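Probable UbiX-like flavin prenyltransferase (Escherichia coli, PDB 1SBZ) probably makes the prenylated FMN cofactor of a partner phenolic acid decarboxylase, transferring a dimethylallyl group from its phosphate ester to reduced FMN. Local coordinates at residues I82-S87 with V118-E123; S75-G80 with E113-V118. All blocks are in the same frame, centred on the assembly; numbering follows the deposited sequence.

Interaction 1: I82-S87 with V118-E123; sequences IVIPCS and VLVPRE. With FMN (flavin mononucleotide), chain H.
Val-120 and Ile-84 pack side by side, pointing the same way, where two neighbouring strands of the parallel Rossmann-like sheet of this flavoprotein run to their C-terminal ends. CG2 of Val-120 lies 3.8 Å from CB of Ile-84, and Ile-84 CG1, turned opposite its own backbone N (chi1 -178°), runs alongside the valine. On the face carrying Val-83, Leu-119 and Cys-86, Val-83 CG2 meets Leu-119 CD1 at 3.7 Å, and Cys-86 SG rests near CG of the same leucine; helix 88-96 covers this face through Leu-91. The backbones are laced by alternating parallel bonds. Val-83 N reaches Val-118 O, and Val-120 N returns to Val-83 O. A beta bulge, with a cis peptide before Pro-85, then moves the register by one residue. Past it Cys-86 N binds Val-120 O at 2.7 Å, from above the carbonyl plane (47° out), and Arg-122 N donates to Cys-86 O. Beyond these bonds the strand ends open onto FMN. Ser-87, at the N-cap of helix 88-96, gives its hydroxyl to phosphate oxygen O3P at 2.6 Å. Flavin N3 donates to Arg-122 O, while the bent Arg-122 side chain (chi2 -82°) brings NH1 back to flavin O4 near the guanidinium plane. NE and NH2 bind Pro-149 O and Met-148 O of a second subunit, which should fix the rotation of the group. Arg-122 NH1 also forms a 3.5 Å salt bridge with OE1 of Glu-123, whose OE2 lies 3.2 Å from flavin N3.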
loop_
_atom_site.group_PDB
_atom_site.type_symbol
_atom_site.label_atom_id
_atom_site.label_comp_id
_atom_site.label_asym_id
_atom_site.label_seq_id
_atom_site.Cartn_x
_atom_site.Cartn_y
_atom_site.Cartn_z
ATOM N N ILE D 82 -2.474 30.071 8.631
ATOM C CA ILE D 82 -1.425 29.568 9.512
ATOM C C ILE D 82 -2.081 29.106 10.804
ATOM O O ILE D 82 -2.899 29.822 11.372
ATOM C CB ILE D 82 -0.371 30.673 9.829
ATOM C CG1 ILE D 82 0.188 31.277 8.543
ATOM C CG2 ILE D 82 0.774 30.109 10.686
ATOM C CD1 ILE D 82 0.901 32.607 8.723
ATOM N N VAL D 83 -1.735 27.915 11.271
ATOM C CA VAL D 83 -2.176 27.480 12.598
ATOM C C VAL D 83 -0.942 27.438 13.494
ATOM O O VAL D 83 -0.027 26.643 13.253
ATOM C CB VAL D 83 -2.888 26.109 12.564
ATOM C CG1 VAL D 83 -3.483 25.774 13.931
ATOM C CG2 VAL D 83 -3.979 26.086 11.478
ATOM N N ILE D 84 -0.925 28.296 14.515
ATOM C CA ILE D 84 0.278 28.537 15.319
ATOM C C ILE D 84 -0.003 28.862 16.801
ATOM O O ILE D 84 -0.620 29.889 17.108
ATOM C CB ILE D 84 1.137 29.657 14.650
ATOM C CG1 ILE D 84 2.428 29.901 15.434
ATOM C CG2 ILE D 84 0.304 30.953 14.434
ATOM C CD1 ILE D 84 3.394 30.851 14.730
ATOM N N PRO D 85 0.410 27.979 17.721
ATOM C CA PRO D 85 0.927 26.650 17.383
ATOM C C PRO D 85 -0.242 25.749 17.025
ATOM O O PRO D 85 -1.399 26.101 17.301
ATOM C CB PRO D 85 1.537 26.172 18.701
ATOM C CG PRO D 85 0.689 26.845 19.753
ATOM C CD PRO D 85 0.367 28.204 19.177
ATOM N N CYS D 86 0.056 24.604 16.421
ATOM C CA CYS D 86 -0.971 23.630 16.070
ATOM C C CYS D 86 -0.828 22.403 16.970
ATOM O O CYS D 86 0.226 21.752 17.010
ATOM C CB CYS D 86 -0.875 23.254 14.584
ATOM S SG CYS D 86 -2.111 22.052 14.029
ATOM N N SER D 87 -1.881 22.108 17.717
ATOM C CA SER D 87 -1.900 20.957 18.599
ATOM C C SER D 87 -2.098 19.692 17.769
ATOM O O SER D 87 -2.498 19.758 16.599
ATOM C CB SER D 87 -3.053 21.095 19.588
ATOM O OG SER D 87 -4.283 20.912 18.909
ATOM N N VAL D 118 -0.353 26.456 6.309
ATOM C CA VAL D 118 0.919 26.336 7.021
ATOM C C VAL D 118 0.639 25.967 8.473
ATOM O O VAL D 118 -0.013 26.715 9.194
ATOM C CB VAL D 118 1.758 27.641 6.956
ATOM C CG1 VAL D 118 3.054 27.509 7.769
ATOM C CG2 VAL D 118 2.066 28.014 5.519
ATOM N N LEU D 119 1.129 24.810 8.897
ATOM C CA LEU D 119 0.921 24.361 10.273
ATOM C C LEU D 119 2.195 24.520 11.072
ATOM O O LEU D 119 3.290 24.309 10.551
ATOM C CB LEU D 119 0.495 22.894 10.273
ATOM C CG LEU D 119 -0.978 22.472 10.261
ATOM C CD1 LEU D 119 -1.970 23.543 9.796
ATOM C CD2 LEU D 119 -1.164 21.151 9.498
ATOM N N VAL D 120 2.055 24.874 12.345
ATOM C CA VAL D 120 3.192 24.978 13.250
ATOM C C VAL D 120 2.957 23.923 14.338
ATOM O O VAL D 120 2.533 24.245 15.450
ATOM C CB VAL D 120 3.333 26.436 13.827
ATOM C CG1 VAL D 120 4.471 26.536 14.841
ATOM C CG2 VAL D 120 3.545 27.449 12.689
ATOM N N PRO D 121 3.197 22.651 14.008
ATOM C CA PRO D 121 2.859 21.566 14.919
ATOM C C PRO D 121 3.810 21.563 16.103
ATOM O O PRO D 121 5.022 21.697 15.910
ATOM C CB PRO D 121 3.073 20.320 14.056
ATOM C CG PRO D 121 4.153 20.720 13.109
ATOM C CD PRO D 121 3.843 22.149 12.775
ATOM N N ARG D 122 3.269 21.422 17.312
ATOM C CA ARG D 122 4.098 21.372 18.515
ATOM C C ARG D 122 3.647 20.268 19.468
ATOM O O ARG D 122 2.524 20.278 19.979
ATOM C CB ARG D 122 4.155 22.739 19.228
ATOM C CG ARG D 122 5.260 22.872 20.282
ATOM C CD ARG D 122 4.891 22.265 21.650
ATOM N NE ARG D 122 6.066 21.989 22.480
ATOM C CZ ARG D 122 6.124 21.034 23.400
ATOM N NH1 ARG D 122 5.074 20.244 23.612
ATOM N NH2 ARG D 122 7.242 20.861 24.104
ATOM N N GLU D 123 4.554 19.318 19.674
ATOM C CA GLU D 123 4.396 18.207 20.596
ATOM C C GLU D 123 5.749 17.504 20.697
ATOM O O GLU D 123 6.507 17.484 19.732
ATOM C CB GLU D 123 3.319 17.226 20.107
ATOM C CG GLU D 123 2.964 16.114 21.089
ATOM C CD GLU D 123 2.694 16.615 22.506
ATOM O OE1 GLU D 123 3.648 17.024 23.204
ATOM O OE2 GLU D 123 1.531 16.573 22.932
HETATM N N1 FMN H . -1.426 19.367 23.024
HETATM C C2 FMN H . -0.495 19.113 22.043
HETATM O O2 FMN H . -0.837 18.423 21.090
HETATM N N3 FMN H . 0.785 19.624 22.146
HETATM C C4 FMN H . 1.129 20.405 23.243
HETATM O O4 FMN H . 2.175 21.059 23.198
HETATM C C4A FMN H . 0.172 20.664 24.242
HETATM N N5 FMN H . 0.472 21.440 25.350
HETATM C C5A FMN H . -0.494 21.688 26.320
HETATM C C6 FMN H . -0.188 22.475 27.434
HETATM C C7 FMN H . -1.158 22.732 28.415
HETATM C C7M FMN H . -0.913 23.866 29.378
HETATM C C8 FMN H . -2.443 22.192 28.277
HETATM C C8M FMN H . -3.586 22.643 29.155
HETATM C C9 FMN H . -2.741 21.410 27.167
HETATM C C9A FMN H . -1.775 21.156 26.185
HETATM N N10 FMN H . -2.083 20.368 25.079
HETATM C C10 FMN H . -1.112 20.129 24.121
HETATM C "C1'" FMN H . -3.360 19.571 25.059
HETATM C "C2'" FMN H . -4.386 20.270 24.171
HETATM O "O2'" FMN H . -4.591 21.586 24.640
HETATM C "C3'" FMN H . -5.705 19.492 24.084
HETATM O "O3'" FMN H . -5.510 18.317 23.311
HETATM C "C4'" FMN H . -6.866 20.317 23.515
HETATM O "O4'" FMN H . -8.011 19.508 23.318
HETATM C "C5'" FMN H . -6.527 20.982 22.186
HETATM O "O5'" FMN H . -7.701 21.532 21.611
HETATM P P FMN H . -7.544 22.636 20.448
HETATM O O1P FMN H . -7.015 23.901 21.094
HETATM O O2P FMN H . -8.901 22.837 19.843
HETATM O O3P FMN H . -6.566 22.126 19.407
#

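Interaction 2: S75-G80 with E113-V118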
loop_
_atom_site.group_PDB
_atom_site.type_symbol
_atom_site.label_atom_id
_atom_site.label_comp_id
_atom_site.label_asym_id
_atom_site.label_seq_id
_atom_site.Cartn_x
_atom_site.Cartn_y
_atom_site.Cartn_z
ATOM N N SER D 75 -15.904 30.886 -1.306
ATOM C CA SER D 75 -16.004 32.048 -2.194
ATOM C C SER D 75 -15.391 33.310 -1.586
ATOM O O SER D 75 -14.989 34.218 -2.313
ATOM C CB SER D 75 -17.455 32.295 -2.623
ATOM O OG SER D 75 -18.315 32.374 -1.497
ATOM N N PHE D 76 -15.300 33.355 -0.257
ATOM C CA PHE D 76 -14.612 34.449 0.429
ATOM C C PHE D 76 -13.100 34.238 0.328
ATOM O O PHE D 76 -12.527 33.408 1.047
ATOM C CB PHE D 76 -15.062 34.541 1.892
ATOM C CG PHE D 76 -14.382 35.630 2.672
ATOM C CD1 PHE D 76 -14.790 36.958 2.543
ATOM C CD2 PHE D 76 -13.341 35.331 3.546
ATOM C CE1 PHE D 76 -14.164 37.976 3.267
ATOM C CE2 PHE D 76 -12.708 36.338 4.272
ATOM C CZ PHE D 76 -13.122 37.665 4.135
ATOM N N ARG D 77 -12.470 34.997 -0.569
ATOM C CA ARG D 77 -11.066 34.813 -0.922
ATOM C C ARG D 77 -10.086 35.176 0.200
ATOM O O ARG D 77 -10.184 36.245 0.810
ATOM C CB ARG D 77 -10.733 35.613 -2.182
ATOM C CG ARG D 77 -9.357 35.306 -2.768
ATOM C CD ARG D 77 -8.689 36.474 -3.510
ATOM N NE ARG D 77 -8.439 37.643 -2.654
ATOM C CZ ARG D 77 -7.437 37.761 -1.777
ATOM N NH1 ARG D 77 -6.567 36.775 -1.600
ATOM N NH2 ARG D 77 -7.306 38.875 -1.062
ATOM N N THR D 78 -9.157 34.259 0.467
ATOM C CA THR D 78 -7.993 34.521 1.305
ATOM C C THR D 78 -6.759 33.976 0.599
ATOM O O THR D 78 -6.865 33.206 -0.357
ATOM C CB THR D 78 -8.110 33.843 2.690
ATOM O OG1 THR D 78 -7.992 32.423 2.538
ATOM C CG2 THR D 78 -9.492 34.049 3.318
ATOM N N ASP D 79 -5.587 34.361 1.088
ATOM C CA ASP D 79 -4.336 33.892 0.519
ATOM C C ASP D 79 -3.796 32.674 1.252
ATOM O O ASP D 79 -2.791 32.104 0.847
ATOM C CB ASP D 79 -3.303 35.017 0.502
ATOM C CG ASP D 79 -3.723 36.153 -0.392
ATOM O OD1 ASP D 79 -3.243 36.211 -1.543
ATOM O OD2 ASP D 79 -4.562 37.007 -0.044
ATOM N N GLY D 80 -4.471 32.274 2.323
ATOM C CA GLY D 80 -4.068 31.083 3.062
ATOM C C GLY D 80 -4.317 31.180 4.547
ATOM O O GLY D 80 -5.034 32.068 5.009
ATOM N N GLU D 113 -10.005 24.877 -1.671
ATOM C CA GLU D 113 -9.857 26.012 -2.587
ATOM C C GLU D 113 -8.467 26.094 -3.201
ATOM O O GLU D 113 -8.220 26.953 -4.047
ATOM C CB GLU D 113 -10.194 27.342 -1.897
ATOM C CG GLU D 113 -11.645 27.492 -1.438
ATOM C CD GLU D 113 -12.665 27.385 -2.559
ATOM O OE1 GLU D 113 -12.381 27.825 -3.701
ATOM O OE2 GLU D 113 -13.768 26.853 -2.292
ATOM N N GLY D 114 -7.564 25.210 -2.778
ATOM C CA GLY D 114 -6.188 25.197 -3.287
ATOM C C GLY D 114 -5.313 26.286 -2.688
ATOM O O GLY D 114 -4.299 26.651 -3.267
ATOM N N ARG D 115 -5.697 26.795 -1.520
ATOM C CA ARG D 115 -4.960 27.874 -0.865
ATOM C C ARG D 115 -3.919 27.284 0.077
ATOM O O ARG D 115 -3.974 26.085 0.411
ATOM C CB ARG D 115 -5.918 28.823 -0.135
ATOM C CG ARG D 115 -6.977 29.412 -1.064
ATOM C CD ARG D 115 -8.048 30.267 -0.393
ATOM N NE ARG D 115 -9.027 30.698 -1.395
ATOM C CZ ARG D 115 -10.290 31.032 -1.147
ATOM N NH1 ARG D 115 -10.777 31.002 0.089
ATOM N NH2 ARG D 115 -11.077 31.386 -2.158
ATOM N N LYS D 116 -2.958 28.109 0.483
ATOM C CA LYS D 116 -1.814 27.611 1.247
ATOM C C LYS D 116 -2.167 27.400 2.716
ATOM O O LYS D 116 -2.661 28.317 3.376
ATOM C CB LYS D 116 -0.607 28.547 1.101
ATOM C CG LYS D 116 0.578 28.146 1.968
ATOM C CD LYS D 116 1.886 28.251 1.212
ATOM C CE LYS D 116 2.863 27.184 1.691
ATOM N NZ LYS D 116 2.219 25.822 1.770
ATOM N N LEU D 117 -1.923 26.191 3.217
ATOM C CA LEU D 117 -2.046 25.907 4.644
ATOM C C LEU D 117 -0.668 25.675 5.276
ATOM O O LEU D 117 0.095 24.816 4.821
ATOM C CB LEU D 117 -2.968 24.700 4.877
ATOM C CG LEU D 117 -3.308 24.318 6.328
ATOM C CD1 LEU D 117 -3.975 25.474 7.065
ATOM C CD2 LEU D 117 -4.203 23.087 6.373
ATOM N N VAL D 118 -0.353 26.456 6.309
ATOM C CA VAL D 118 0.919 26.336 7.021
ATOM C C VAL D 118 0.639 25.967 8.473
ATOM O O VAL D 118 -0.013 26.715 9.194
ATOM C CB VAL D 118 1.758 27.641 6.956
ATOM C CG1 VAL D 118 3.054 27.509 7.769
ATOM C CG2 VAL D 118 2.066 28.014 5.519
HETATM O O HOH W 1 -10.250 30.696 3.028
HETATM O O HOH W 2 -2.425 30.512 -1.364
#
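This is a mainly polar, partly buried contact at the N-terminal ends of two neighbouring strands of the parallel Rossmann-like sheet, where the loop entering strand 80-86 receives one long arginine from the turn before strand 116-121. Gly-114 ends helix 102-112 in a Schellman motif, and Arg-115 follows with its chain extended from CG to NE (chi2 175°, chi3 -177°), laid across Thr-78 at about a right angle. Arg-115 CD lies 3.2 Å from Thr-78 O and 3.6 Å from Thr-78 OG1. Arg-77 CA and Thr-78 N lie over one face of the guanidinium and Glu-113 CB over the opposite one, all offset toward the rim. Arg-115 NH1 makes a weak, bent bond to Phe-76 O (3.1 Å, 126°). The NH2 of the same arginine donates to Gly-74 O, just before 75-80, the stronger of the two carbonyl partners. Two waters complete the contact. One bridges Asp-79 O and Lys-116 N beside the strand entry; the other lies in the guanidinium plane, accepting from Arg-115 NH1 at 3.0 Å and hydrogen-bonded to Thr-78 OG1 at 2.9 Å.

How the interactions relate
From the N terminus the chain first meets the loop 75-80, then strand 80-86, most of which falls in 82-87. It continues through helices 88-96 and 102-112 before returning as 113-118 and 118-123. Interaction 2 closes the excursion from 75-80 to 113-118, and interaction 1 that from 82-87 to 118-123. The two loops therefore cross, and both contain the same pair of helices. Together they join the two parallel strands of the beta-alpha-beta crossover, with centres about 17 Å apart: interaction 2 at the strand starts, interaction 1 toward their C-terminal ends and the FMN site. Val-118 belongs to both ranges on strand 116-121.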